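PDB 5Z3K: glucosidase, which probably hydrolyses O-glycosidic bonds, acting as a beta-glucosidase of glycoside hydrolase family 39 in a deep-sea bacterium. Local coordinates for residues 182-187 and 218-223; 422-427 and 476-481; 199-204 and 243-248; 264-269 and 316-321. All blocks are in the same frame, centred on the assembly; numbering follows the deposited sequence.

Interaction 1: 182-187 and 218-223; sequences AVKRVD and SVPLDF
Lys-184, in the last turn of helix 169-186, reaches across to Asp-222 in the loop that leads into strand 223-229, at the foot of a TIM barrel where its parallel strands begin. The ammonium NZ of Lys-184 lies 2.8 Å from OD2 of Asp-222, a salt bridge that is also a hydrogen bond. NZ meets this oxygen on its syn side, 17° out of the carboxylate plane, and stays 3.6 Å from OD1 of Asp-222. The two side chains arrive from opposite directions. Along the way the lysine methylenes slide past the ring of Pro-220, with Lys-184 CE 3.9 Å from Pro-220 CB and Lys-184 CG 4.0 Å from Pro-220 CG. Only chi2 bends the lysine (-62°); beyond that the chain runs extended, which carries NZ past the proline to the acid.

Around this pair, NZ of Lys-184 also bonds the carbonyl oxygens of Leu-190 and Pro-188, in the link between helix 169-186 and strand 191-197, while OD2 of Asp-222 accepts from the backbone N of Val-192. The Val-192 side chain touches both Lys-184 and Pro-220. One ammonium group thus ties the helix end to the starts of two adjacent strands. With an alanine in place of Lys-184, the carboxylate would probably lose its charged mate, the two carbonyls their shared donor and the Pro-220 ring its aliphatic cover. The approach to the acid is close even at the last methylene, Lys-184 CE lying 3.3 Å from OD2 of Asp-222.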
loop_
_atom_site.group_PDB
_atom_site.type_symbol
_atom_site.label_atom_id
_atom_site.label_comp_id
_atom_site.label_asym_id
_atom_site.label_seq_id
_atom_site.Cartn_x
_atom_site.Cartn_y
_atom_site.Cartn_z
ATOM N N ALA A 182 7.804 18.812 -15.424
ATOM C CA ALA A 182 9.147 18.239 -15.454
ATOM C C ALA A 182 9.105 16.736 -15.714
ATOM O O ALA A 182 9.887 16.217 -16.518
ATOM C CB ALA A 182 9.881 18.538 -14.146
ATOM N N VAL A 183 8.194 16.021 -15.054
ATOM C CA VAL A 183 8.102 14.575 -15.253
ATOM C C VAL A 183 7.755 14.264 -16.705
ATOM O O VAL A 183 8.377 13.407 -17.346
ATOM C CB VAL A 183 7.067 13.972 -14.286
ATOM C CG1 VAL A 183 6.646 12.579 -14.743
ATOM C CG2 VAL A 183 7.613 13.947 -12.860
ATOM N N LYS A 184 6.758 14.965 -17.250
ATOM C CA LYS A 184 6.313 14.678 -18.609
ATOM C C LYS A 184 7.342 15.116 -19.644
ATOM O O LYS A 184 7.434 14.512 -20.718
ATOM C CB LYS A 184 4.974 15.361 -18.869
ATOM C CG LYS A 184 3.830 14.815 -18.022
ATOM C CD LYS A 184 3.580 13.344 -18.317
ATOM C CE LYS A 184 2.267 12.878 -17.721
ATOM N NZ LYS A 184 2.030 11.455 -18.041
ATOM N N ARG A 185 8.120 16.156 -19.341
ATOM C CA ARG A 185 9.197 16.561 -20.237
ATOM C C ARG A 185 10.255 15.467 -20.352
ATOM O O ARG A 185 10.823 15.249 -21.429
ATOM C CB ARG A 185 9.808 17.874 -19.740
ATOM C CG ARG A 185 10.979 18.411 -20.545
ATOM C CD ARG A 185 11.408 19.776 -19.997
ATOM N NE ARG A 185 10.259 20.652 -19.763
ATOM C CZ ARG A 185 9.981 21.261 -18.610
ATOM N NH1 ARG A 185 10.764 21.107 -17.548
ATOM N NH2 ARG A 185 8.906 22.034 -18.521
ATOM N N VAL A 186 10.527 14.754 -19.258
ATOM C CA VAL A 186 11.550 13.716 -19.311
ATOM C C VAL A 186 11.057 12.527 -20.123
ATOM O O VAL A 186 11.777 11.990 -20.974
ATOM C CB VAL A 186 11.955 13.298 -17.888
ATOM C CG1 VAL A 186 12.869 12.065 -17.937
ATOM C CG2 VAL A 186 12.609 14.455 -17.168
ATOM N N ASP A 187 9.824 12.115 -19.887
ATOM C CA ASP A 187 9.246 10.952 -20.533
ATOM C C ASP A 187 7.730 11.005 -20.394
ATOM O O ASP A 187 7.200 10.884 -19.281
ATOM C CB ASP A 187 9.822 9.679 -19.914
ATOM C CG ASP A 187 9.301 8.413 -20.564
ATOM O OD1 ASP A 187 8.564 8.480 -21.574
ATOM O OD2 ASP A 187 9.636 7.330 -20.047
ATOM N N SER A 218 -5.385 22.509 -17.260
ATOM C CA SER A 218 -5.000 21.398 -18.134
ATOM C C SER A 218 -3.660 20.782 -17.721
ATOM O O SER A 218 -2.759 20.576 -18.539
ATOM C CB SER A 218 -4.965 21.851 -19.594
ATOM O OG SER A 218 -6.218 22.402 -19.964
ATOM N N VAL A 219 -3.531 20.489 -16.429
ATOM C CA VAL A 219 -2.326 19.877 -15.866
ATOM C C VAL A 219 -2.501 18.360 -15.854
ATOM O O VAL A 219 -3.579 17.872 -15.485
ATOM C CB VAL A 219 -2.041 20.423 -14.455
ATOM C CG1 VAL A 219 -0.749 19.823 -13.880
ATOM C CG2 VAL A 219 -1.964 21.960 -14.479
ATOM N N PRO A 220 -1.497 17.578 -16.257
ATOM C CA PRO A 220 -1.649 16.113 -16.218
ATOM C C PRO A 220 -1.908 15.622 -14.804
ATOM O O PRO A 220 -1.321 16.114 -13.841
ATOM C CB PRO A 220 -0.307 15.596 -16.746
ATOM C CG PRO A 220 0.320 16.749 -17.450
ATOM C CD PRO A 220 -0.179 17.986 -16.769
ATOM N N LEU A 221 -2.795 14.630 -14.687
ATOM C CA LEU A 221 -3.118 13.981 -13.410
ATOM C C LEU A 221 -3.379 12.514 -13.741
ATOM O O LEU A 221 -4.517 12.118 -14.009
ATOM C CB LEU A 221 -4.312 14.628 -12.718
ATOM C CG LEU A 221 -4.717 14.091 -11.340
ATOM C CD1 LEU A 221 -3.823 14.650 -10.224
ATOM C CD2 LEU A 221 -6.199 14.370 -11.052
ATOM N N ASP A 222 -2.308 11.721 -13.756
ATOM C CA ASP A 222 -2.444 10.303 -14.076
ATOM C C ASP A 222 -3.074 9.524 -12.928
ATOM O O ASP A 222 -3.745 8.508 -13.158
ATOM C CB ASP A 222 -1.074 9.738 -14.454
ATOM C CG ASP A 222 -0.495 10.409 -15.692
ATOM O OD1 ASP A 222 -1.183 10.431 -16.727
ATOM O OD2 ASP A 222 0.635 10.928 -15.639
ATOM N N PHE A 223 -2.897 9.986 -11.692
ATOM C CA PHE A 223 -3.525 9.334 -10.556
ATOM C C PHE A 223 -3.844 10.373 -9.495
ATOM O O PHE A 223 -3.139 11.370 -9.349
ATOM C CB PHE A 223 -2.648 8.212 -9.965
ATOM C CG PHE A 223 -1.297 8.671 -9.479
ATOM C CD1 PHE A 223 -1.130 9.158 -8.185
ATOM C CD2 PHE A 223 -0.192 8.585 -10.300
ATOM C CE1 PHE A 223 0.134 9.564 -7.726
ATOM C CE2 PHE A 223 1.071 8.992 -9.853
ATOM C CZ PHE A 223 1.229 9.485 -8.563
#

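Interaction 2: 422-427 and 476-481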
loop_
_atom_site.group_PDB
_atom_site.type_symbol
_atom_site.label_atom_id
_atom_site.label_comp_id
_atom_site.label_asym_id
_atom_site.label_seq_id
_atom_site.Cartn_x
_atom_site.Cartn_y
_atom_site.Cartn_z
ATOM N N SER A 422 -15.442 -20.947 13.531
ATOM C CA SER A 422 -14.285 -21.510 14.204
ATOM C C SER A 422 -13.423 -22.333 13.261
ATOM O O SER A 422 -12.350 -22.793 13.662
ATOM C CB SER A 422 -14.737 -22.369 15.388
ATOM O OG SER A 422 -15.447 -23.507 14.935
ATOM N N GLY A 423 -13.860 -22.519 12.022
ATOM C CA GLY A 423 -13.083 -23.275 11.059
ATOM C C GLY A 423 -13.769 -23.253 9.712
ATOM O O GLY A 423 -14.779 -22.575 9.512
ATOM N N TYR A 424 -13.199 -24.010 8.780
ATOM C CA TYR A 424 -13.673 -24.006 7.406
ATOM C C TYR A 424 -13.454 -25.385 6.808
ATOM O O TYR A 424 -12.590 -26.151 7.245
ATOM C CB TYR A 424 -12.946 -22.935 6.558
ATOM C CG TYR A 424 -11.491 -23.278 6.323
ATOM C CD1 TYR A 424 -11.104 -24.067 5.242
ATOM C CD2 TYR A 424 -10.501 -22.851 7.209
ATOM C CE1 TYR A 424 -9.779 -24.412 5.046
ATOM C CE2 TYR A 424 -9.174 -23.181 7.006
ATOM C CZ TYR A 424 -8.820 -23.960 5.928
ATOM O OH TYR A 424 -7.499 -24.304 5.733
ATOM N N THR A 425 -14.236 -25.693 5.788
ATOM C CA THR A 425 -13.870 -26.756 4.869
ATOM C C THR A 425 -13.900 -26.164 3.470
ATOM O O THR A 425 -14.711 -25.284 3.185
ATOM C CB THR A 425 -14.784 -27.988 4.991
ATOM O OG1 THR A 425 -14.338 -28.995 4.075
ATOM C CG2 THR A 425 -16.233 -27.617 4.688
ATOM N N LEU A 426 -12.974 -26.611 2.620
ATOM C CA LEU A 426 -12.700 -25.969 1.341
ATOM C C LEU A 426 -12.570 -27.046 0.276
ATOM O O LEU A 426 -11.702 -27.912 0.384
ATOM C CB LEU A 426 -11.406 -25.139 1.420
ATOM C CG LEU A 426 -10.744 -24.752 0.092
ATOM C CD1 LEU A 426 -11.646 -23.798 -0.709
ATOM C CD2 LEU A 426 -9.359 -24.120 0.327
ATOM N N GLU A 427 -13.405 -26.995 -0.760
ATOM C CA GLU A 427 -13.329 -27.974 -1.842
ATOM C C GLU A 427 -12.784 -27.304 -3.097
ATOM O O GLU A 427 -13.396 -26.365 -3.626
ATOM C CB GLU A 427 -14.692 -28.606 -2.124
ATOM C CG GLU A 427 -14.659 -29.588 -3.292
ATOM C CD GLU A 427 -15.766 -30.630 -3.241
ATOM O OE1 GLU A 427 -16.476 -30.727 -2.215
ATOM O OE2 GLU A 427 -15.916 -31.366 -4.235
ATOM N N GLU A 476 -4.921 -17.831 6.797
ATOM C CA GLU A 476 -4.397 -19.078 6.258
ATOM C C GLU A 476 -4.245 -19.091 4.739
ATOM O O GLU A 476 -5.148 -18.683 4.008
ATOM C CB GLU A 476 -5.271 -20.255 6.701
ATOM C CG GLU A 476 -4.657 -21.619 6.431
ATOM C CD GLU A 476 -4.952 -22.618 7.533
ATOM O OE1 GLU A 476 -5.881 -23.436 7.362
ATOM O OE2 GLU A 476 -4.256 -22.586 8.568
ATOM N N LEU A 477 -3.095 -19.566 4.277
ATOM C CA LEU A 477 -2.825 -19.706 2.851
ATOM C C LEU A 477 -2.742 -21.187 2.551
ATOM O O LEU A 477 -1.939 -21.896 3.160
ATOM C CB LEU A 477 -1.524 -19.014 2.436
ATOM C CG LEU A 477 -1.129 -19.204 0.970
ATOM C CD1 LEU A 477 -2.156 -18.531 0.069
ATOM C CD2 LEU A 477 0.268 -18.610 0.708
ATOM N N ILE A 478 -3.581 -21.651 1.642
ATOM C CA ILE A 478 -3.534 -23.017 1.152
ATOM C C ILE A 478 -2.889 -22.968 -0.213
ATOM O O ILE A 478 -3.363 -22.251 -1.102
ATOM C CB ILE A 478 -4.936 -23.643 1.068
ATOM C CG1 ILE A 478 -5.644 -23.567 2.421
ATOM C CG2 ILE A 478 -4.844 -25.071 0.508
ATOM C CD1 ILE A 478 -4.849 -24.167 3.573
ATOM N N GLU A 479 -1.820 -23.732 -0.392
ATOM C CA GLU A 479 -1.086 -23.755 -1.646
ATOM C C GLU A 479 -1.149 -25.163 -2.217
ATOM O O GLU A 479 -0.727 -26.117 -1.555
ATOM C CB GLU A 479 0.366 -23.326 -1.427
ATOM C CG GLU A 479 1.060 -22.915 -2.691
ATOM C CD GLU A 479 2.297 -22.094 -2.401
ATOM O OE1 GLU A 479 2.191 -20.850 -2.286
ATOM O OE2 GLU A 479 3.365 -22.718 -2.255
ATOM N N ILE A 480 -1.669 -25.293 -3.434
ATOM C CA ILE A 480 -1.744 -26.577 -4.133
ATOM C C ILE A 480 -0.847 -26.515 -5.361
ATOM O O ILE A 480 -0.961 -25.589 -6.171
ATOM C CB ILE A 480 -3.188 -26.925 -4.531
ATOM C CG1 ILE A 480 -4.099 -26.820 -3.316
ATOM C CG2 ILE A 480 -3.259 -28.336 -5.107
ATOM C CD1 ILE A 480 -5.531 -26.790 -3.668
ATOM N N THR A 481 0.055 -27.489 -5.496
ATOM C CA THR A 481 1.010 -27.477 -6.594
ATOM C C THR A 481 1.023 -28.805 -7.331
ATOM O O THR A 481 0.743 -29.862 -6.757
ATOM C CB THR A 481 2.419 -27.173 -6.107
ATOM O OG1 THR A 481 2.755 -28.095 -5.054
ATOM C CG2 THR A 481 2.476 -25.753 -5.581
#
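In the beta-sandwich domain that accompanies the barrel, Tyr-424 and Leu-426 of strand 423-429 face Glu-476 and Ile-478 of strand 474-482 across the buried interior. The axes of the two segments pass 11.3 Å apart at 23°, a layer spacing that side chains must fill. Tyr-424 OH donates a very short hydrogen bond of 2.5 Å to OE1 of Glu-476. That oxygen sits at the ring edge, in the ring plane, whereas the carboxylate itself is turned 77° from the ring. CG of Glu-476 lies beside the carbonyl carbon, opposite the main-chain N (chi1 -168°), and the chain then bends at chi2, bringing its acid across the tyrosine tip. CD1 of Ile-478 closes in on the same hydroxyl, 3.4 Å from Tyr-424 OH. Beside it, Leu-426 CD2 makes a looser apolar contact, 4.3 Å from Ile-478 CG1. A phenylalanine in place of Tyr-424 would probably leave OE1 of Glu-476 buried without this donor. OE2 of Glu-476 forms salt bridges with Arg-442 and Arg-444 of strand 438-446, which probably help to keep the acid ionised. Strand 369-376 adds Ile-374 against Tyr-424 and Ile-372 against Leu-426, while Leu-9 and Val-11 of the neighbouring parallel strand 6-13 lie alongside Leu-426.

Interaction 3: 199-204 and 243-248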
loop_
_atom_site.group_PDB
_atom_site.type_symbol
_atom_site.label_atom_id
_atom_site.label_comp_id
_atom_site.label_asym_id
_atom_site.label_seq_id
_atom_site.Cartn_x
_atom_site.Cartn_y
_atom_site.Cartn_z
ATOM N N PHE A 199 -7.630 13.576 4.211
ATOM C CA PHE A 199 -9.018 13.507 4.672
ATOM C C PHE A 199 -9.943 13.382 3.463
ATOM O O PHE A 199 -10.650 14.337 3.109
ATOM C CB PHE A 199 -9.363 14.741 5.509
ATOM C CG PHE A 199 -8.425 14.971 6.671
ATOM C CD1 PHE A 199 -7.922 13.905 7.397
ATOM C CD2 PHE A 199 -8.057 16.252 7.036
ATOM C CE1 PHE A 199 -7.068 14.107 8.462
ATOM C CE2 PHE A 199 -7.208 16.465 8.099
ATOM C CZ PHE A 199 -6.712 15.393 8.815
ATOM N N PRO A 200 -9.981 12.204 2.818
ATOM C CA PRO A 200 -10.630 12.104 1.495
ATOM C C PRO A 200 -12.142 12.255 1.500
ATOM O O PRO A 200 -12.717 12.388 0.412
ATOM C CB PRO A 200 -10.235 10.704 1.007
ATOM C CG PRO A 200 -9.941 9.940 2.265
ATOM C CD PRO A 200 -9.327 10.940 3.206
ATOM N N LEU A 201 -12.812 12.213 2.650
ATOM C CA LEU A 201 -14.240 12.514 2.692
ATOM C C LEU A 201 -14.510 13.947 3.148
ATOM O O LEU A 201 -15.636 14.261 3.548
ATOM C CB LEU A 201 -14.985 11.527 3.595
ATOM C CG LEU A 201 -14.907 10.034 3.242
ATOM C CD1 LEU A 201 -15.751 9.199 4.203
ATOM C CD2 LEU A 201 -15.316 9.784 1.793
ATOM N N ASN A 202 -13.502 14.816 3.102
ATOM C CA ASN A 202 -13.631 16.216 3.503
ATOM C C ASN A 202 -13.445 17.096 2.276
ATOM O O ASN A 202 -12.417 17.007 1.598
ATOM C CB ASN A 202 -12.601 16.588 4.572
ATOM C CG ASN A 202 -12.987 16.107 5.961
ATOM O OD1 ASN A 202 -12.979 14.916 6.241
ATOM N ND2 ASN A 202 -13.310 17.044 6.848
ATOM N N GLU A 203 -14.425 17.953 1.994
ATOM C CA GLU A 203 -14.243 18.930 0.931
ATOM C C GLU A 203 -13.184 19.942 1.348
ATOM O O GLU A 203 -12.983 20.208 2.534
ATOM C CB GLU A 203 -15.563 19.633 0.607
ATOM C CG GLU A 203 -16.034 20.565 1.701
ATOM C CD GLU A 203 -17.424 21.117 1.437
ATOM O OE1 GLU A 203 -17.935 20.942 0.308
ATOM O OE2 GLU A 203 -18.002 21.725 2.361
ATOM N N GLY A 204 -12.475 20.493 0.366
ATOM C CA GLY A 204 -11.401 21.406 0.680
ATOM C C GLY A 204 -10.531 21.781 -0.499
ATOM O O GLY A 204 -10.690 21.280 -1.618
ATOM N N ALA A 243 -12.854 4.435 -1.524
ATOM C CA ALA A 243 -12.446 4.536 -2.920
ATOM C C ALA A 243 -13.639 4.809 -3.821
ATOM O O ALA A 243 -13.521 5.536 -4.812
ATOM C CB ALA A 243 -11.735 3.253 -3.364
ATOM N N ALA A 244 -14.792 4.221 -3.504
ATOM C CA ALA A 244 -15.987 4.481 -4.299
ATOM C C ALA A 244 -16.343 5.961 -4.267
ATOM O O ALA A 244 -16.653 6.557 -5.307
ATOM C CB ALA A 244 -17.153 3.623 -3.798
ATOM N N GLU A 245 -16.272 6.577 -3.086
ATOM C CA GLU A 245 -16.602 7.992 -2.968
ATOM C C GLU A 245 -15.576 8.862 -3.685
ATOM O O GLU A 245 -15.938 9.834 -4.361
ATOM C CB GLU A 245 -16.712 8.379 -1.495
ATOM C CG GLU A 245 -17.040 9.842 -1.279
ATOM C CD GLU A 245 -18.400 10.217 -1.837
ATOM O OE1 GLU A 245 -19.223 9.300 -2.065
ATOM O OE2 GLU A 245 -18.642 11.427 -2.047
ATOM N N VAL A 246 -14.295 8.517 -3.568
ATOM C CA VAL A 246 -13.258 9.285 -4.249
ATOM C C VAL A 246 -13.417 9.163 -5.754
ATOM O O VAL A 246 -13.271 10.143 -6.498
ATOM C CB VAL A 246 -11.866 8.819 -3.787
ATOM C CG1 VAL A 246 -10.796 9.518 -4.594
ATOM C CG2 VAL A 246 -11.695 9.082 -2.306
ATOM N N ARG A 247 -13.713 7.952 -6.226
ATOM C CA ARG A 247 -13.958 7.738 -7.643
ATOM C C ARG A 247 -15.045 8.667 -8.158
ATOM O O ARG A 247 -14.892 9.288 -9.216
ATOM C CB ARG A 247 -14.350 6.280 -7.887
ATOM C CG ARG A 247 -14.634 5.983 -9.351
ATOM C CD ARG A 247 -13.332 5.766 -10.091
ATOM N NE ARG A 247 -12.868 6.981 -10.755
ATOM C CZ ARG A 247 -11.637 7.154 -11.232
ATOM N NH1 ARG A 247 -10.728 6.189 -11.105
ATOM N NH2 ARG A 247 -11.311 8.298 -11.836
ATOM N N ALA A 248 -16.133 8.809 -7.398
ATOM C CA ALA A 248 -17.243 9.660 -7.839
ATOM C C ALA A 248 -16.843 11.134 -7.924
ATOM O O ALA A 248 -17.284 11.849 -8.833
ATOM C CB ALA A 248 -18.435 9.487 -6.901
#
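Pro-200 and Leu-201 are the two central residues of a type I beta turn, closed by a hydrogen bond of 2.9 Å from Asn-202 N to Phe-199 O, and this turn presses on the side of helix 238-252, the CA of Pro-200 lying 6.9 Å from that of Val-246. The contact is wholly van der Waals. Pro-200 offers its ring CB to the CG2 branch of Val-246 at 4.0 Å. With CG1 of the valine anti to the backbone N (chi1 174°), it is CG2 that faces the proline. Next to this buried pair, Leu-201 extends its CD2 methyl over the stem of Glu-245, 3.5 Å from CG and 3.8 Å from CB of that residue. The two side chains cross obliquely, the leucine meeting the glutamate's methylenes, not its carboxylate. Glu-245 bends at chi2 (64°), and its carboxylate lies on the outer, exposed side of the helix. The turn lies in the beta-alpha loop after the C-terminal end of TIM-barrel strand 191-197 and packs on the helix following the next strand. Ile-242 of helix 238-252 touches both Pro-200 and Leu-201, Trp-226 and Trp-228 of strand 223-229 line Pro-200, and Leu-224 of that strand backs Val-246.

Interaction 4: 264-269 and 316-321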
loop_
_atom_site.group_PDB
_atom_site.type_symbol
_atom_site.label_atom_id
_atom_site.label_comp_id
_atom_site.label_asym_id
_atom_site.label_seq_id
_atom_site.Cartn_x
_atom_site.Cartn_y
_atom_site.Cartn_z
ATOM N N TYR A 264 -1.532 5.478 1.526
ATOM C CA TYR A 264 -1.382 4.903 2.860
ATOM C C TYR A 264 -2.630 4.101 3.146
ATOM O O TYR A 264 -3.740 4.619 2.974
ATOM C CB TYR A 264 -1.293 5.932 3.992
ATOM C CG TYR A 264 -0.159 6.926 4.057
ATOM C CD1 TYR A 264 -0.127 8.032 3.218
ATOM C CD2 TYR A 264 0.806 6.828 5.049
ATOM C CE1 TYR A 264 0.882 8.982 3.319
ATOM C CE2 TYR A 264 1.830 7.773 5.162
ATOM C CZ TYR A 264 1.854 8.855 4.297
ATOM O OH TYR A 264 2.864 9.806 4.404
ATOM N N TRP A 265 -2.457 2.889 3.642
ATOM C CA TRP A 265 -3.578 2.163 4.218
ATOM C C TRP A 265 -3.040 1.235 5.292
ATOM O O TRP A 265 -1.974 0.627 5.127
ATOM C CB TRP A 265 -4.378 1.400 3.161
ATOM C CG TRP A 265 -3.777 0.121 2.640
ATOM C CD1 TRP A 265 -3.023 -0.027 1.518
ATOM C CD2 TRP A 265 -3.948 -1.198 3.184
ATOM N NE1 TRP A 265 -2.687 -1.344 1.338
ATOM C CE2 TRP A 265 -3.243 -2.088 2.345
ATOM C CE3 TRP A 265 -4.627 -1.713 4.293
ATOM C CZ2 TRP A 265 -3.192 -3.462 2.583
ATOM C CZ3 TRP A 265 -4.567 -3.087 4.530
ATOM C CH2 TRP A 265 -3.858 -3.938 3.675
ATOM N N SER A 266 -3.791 1.132 6.384
ATOM C CA SER A 266 -3.363 0.421 7.574
ATOM C C SER A 266 -4.575 0.289 8.479
ATOM O O SER A 266 -5.521 1.070 8.380
ATOM C CB SER A 266 -2.237 1.180 8.295
ATOM O OG SER A 266 -1.752 0.418 9.372
HETATM N N MSE A 267 -4.538 -0.693 9.373
HETATM C CA MSE A 267 -5.603 -0.723 10.369
HETATM C C MSE A 267 -5.533 0.516 11.244
HETATM O O MSE A 267 -6.563 1.038 11.639
HETATM C CB MSE A 267 -5.562 -1.961 11.258
HETATM C CG MSE A 267 -6.770 -1.988 12.190
HETATM SE SE MSE A 267 -7.010 -3.685 13.107
HETATM C CE MSE A 267 -5.946 -3.300 14.654
ATOM N N THR A 268 -4.323 0.984 11.559
ATOM C CA THR A 268 -4.163 2.153 12.415
ATOM C C THR A 268 -3.127 3.102 11.826
ATOM O O THR A 268 -2.123 2.666 11.254
ATOM C CB THR A 268 -3.747 1.766 13.852
ATOM O OG1 THR A 268 -2.388 1.325 13.871
ATOM C CG2 THR A 268 -4.640 0.660 14.415
ATOM N N GLY A 269 -3.387 4.396 11.961
ATOM C CA GLY A 269 -2.433 5.402 11.535
ATOM C C GLY A 269 -2.179 6.450 12.597
ATOM O O GLY A 269 -1.468 7.430 12.355
ATOM N N ASP A 316 7.162 4.289 14.746
ATOM C CA ASP A 316 5.745 4.326 14.445
ATOM C C ASP A 316 5.148 2.936 14.648
ATOM O O ASP A 316 5.643 1.964 14.065
ATOM C CB ASP A 316 5.555 4.801 13.006
ATOM C CG ASP A 316 4.132 5.223 12.700
ATOM O OD1 ASP A 316 3.187 4.548 13.155
ATOM O OD2 ASP A 316 3.960 6.236 11.987
ATOM N N PRO A 317 4.087 2.800 15.446
ATOM C CA PRO A 317 3.490 1.474 15.651
ATOM C C PRO A 317 2.866 0.886 14.395
ATOM O O PRO A 317 2.607 -0.326 14.361
ATOM C CB PRO A 317 2.439 1.732 16.742
ATOM C CG PRO A 317 2.108 3.172 16.611
ATOM C CD PRO A 317 3.386 3.852 16.204
ATOM N N ALA A 318 2.639 1.689 13.351
ATOM C CA ALA A 318 2.189 1.134 12.080
ATOM C C ALA A 318 3.258 0.277 11.403
ATOM O O ALA A 318 2.927 -0.494 10.494
ATOM C CB ALA A 318 1.753 2.263 11.138
ATOM N N GLY A 319 4.516 0.373 11.827
ATOM C CA GLY A 319 5.541 -0.533 11.326
ATOM C C GLY A 319 5.254 -1.952 11.796
ATOM O O GLY A 319 5.193 -2.205 13.012
ATOM N N ILE A 320 5.060 -2.886 10.858
ATOM C CA ILE A 320 4.556 -4.200 11.250
ATOM C C ILE A 320 5.644 -5.139 11.757
ATOM O O ILE A 320 5.324 -6.130 12.421
ATOM C CB ILE A 320 3.779 -4.894 10.113
ATOM C CG1 ILE A 320 4.650 -5.069 8.858
ATOM C CG2 ILE A 320 2.498 -4.119 9.816
ATOM C CD1 ILE A 320 3.982 -5.921 7.770
ATOM N N PHE A 321 6.916 -4.861 11.484
ATOM C CA PHE A 321 7.981 -5.701 12.013
ATOM C C PHE A 321 8.298 -5.326 13.457
ATOM O O PHE A 321 8.051 -4.206 13.899
ATOM C CB PHE A 321 9.256 -5.560 11.176
ATOM C CG PHE A 321 9.152 -6.167 9.805
ATOM C CD1 PHE A 321 8.475 -5.501 8.787
ATOM C CD2 PHE A 321 9.760 -7.380 9.525
ATOM C CE1 PHE A 321 8.375 -6.070 7.525
ATOM C CE2 PHE A 321 9.666 -7.953 8.264
ATOM C CZ PHE A 321 8.975 -7.300 7.264
HETATM O O HOH W 1 0.314 -1.049 9.928
HETATM O O HOH W 2 1.845 7.714 11.912
#
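Ser-266 and Thr-268, where strand 259-266 runs out into a loop, face Ala-318, the third residue of a type I beta turn from Asp-316 to Gly-319. The turn is closed by its backbone bond, Gly-319 N to Asp-316 O, at 3.0 Å. Direct contact is slight and centres on one methyl: Ala-318 CB lies 3.9 Å from the carbonyl oxygen of Thr-268 and 4.3 Å from the hydroxyl OG of Ser-266. No hydrogen bond joins the segments directly; two waters do that work. The first is held by Ser-266 OG at 2.6 Å and donates to Ala-318 O at 2.7 Å. A chi1 of -175° turns OG of Ser-266 away from its own N and to this water. The second water donates to Asp-316 OD2 at 2.6 Å and, weakly, to the carbonyl oxygen of Gly-269.

Asp-316 also shapes its own turn. Its OD1 accepts the backbone N-H of Ala-318 at 2.9 Å, with an angle of 166° at the hydrogen, forming an Asx turn. The donor comes to the anti side of that oxygen, 30° out of the carboxylate plane. OD1 thus serves the turn and OD2 the water. The Ala-318 side chain also touches Phe-302, and its backbone bonds to Arg-303; Tyr-229 of the adjacent strand 223-229 touches Ser-266. Segment 264-269 leaves the seventh barrel strand at its C-terminal end and 316-321 lies in the region following the eighth; this is the end of a TIM barrel at which glycoside hydrolases of this fold generally hold their substrate.

Interactions 1, 3 and 4 belong to the TIM barrel, interaction 2 to the beta-sandwich, its centre about 45 Å from that of interaction 1 on the opposite side of the chain's centre. Interaction 1 lies where strands 191-197 and 223-229 begin, at the surface and joined by charge; the turn of interaction 3 follows the C-terminal end of the first, partly buried and without polar bonds. Helix 238-252 of interaction 3 is followed in the chain by strand 259-266 of interaction 4. Interactions 2 and 4 are both buried, yet one joins strands through a phenol-carboxylate bond and aliphatic packing, the other a strand end and its loop to a turn, through water bridges and one methyl.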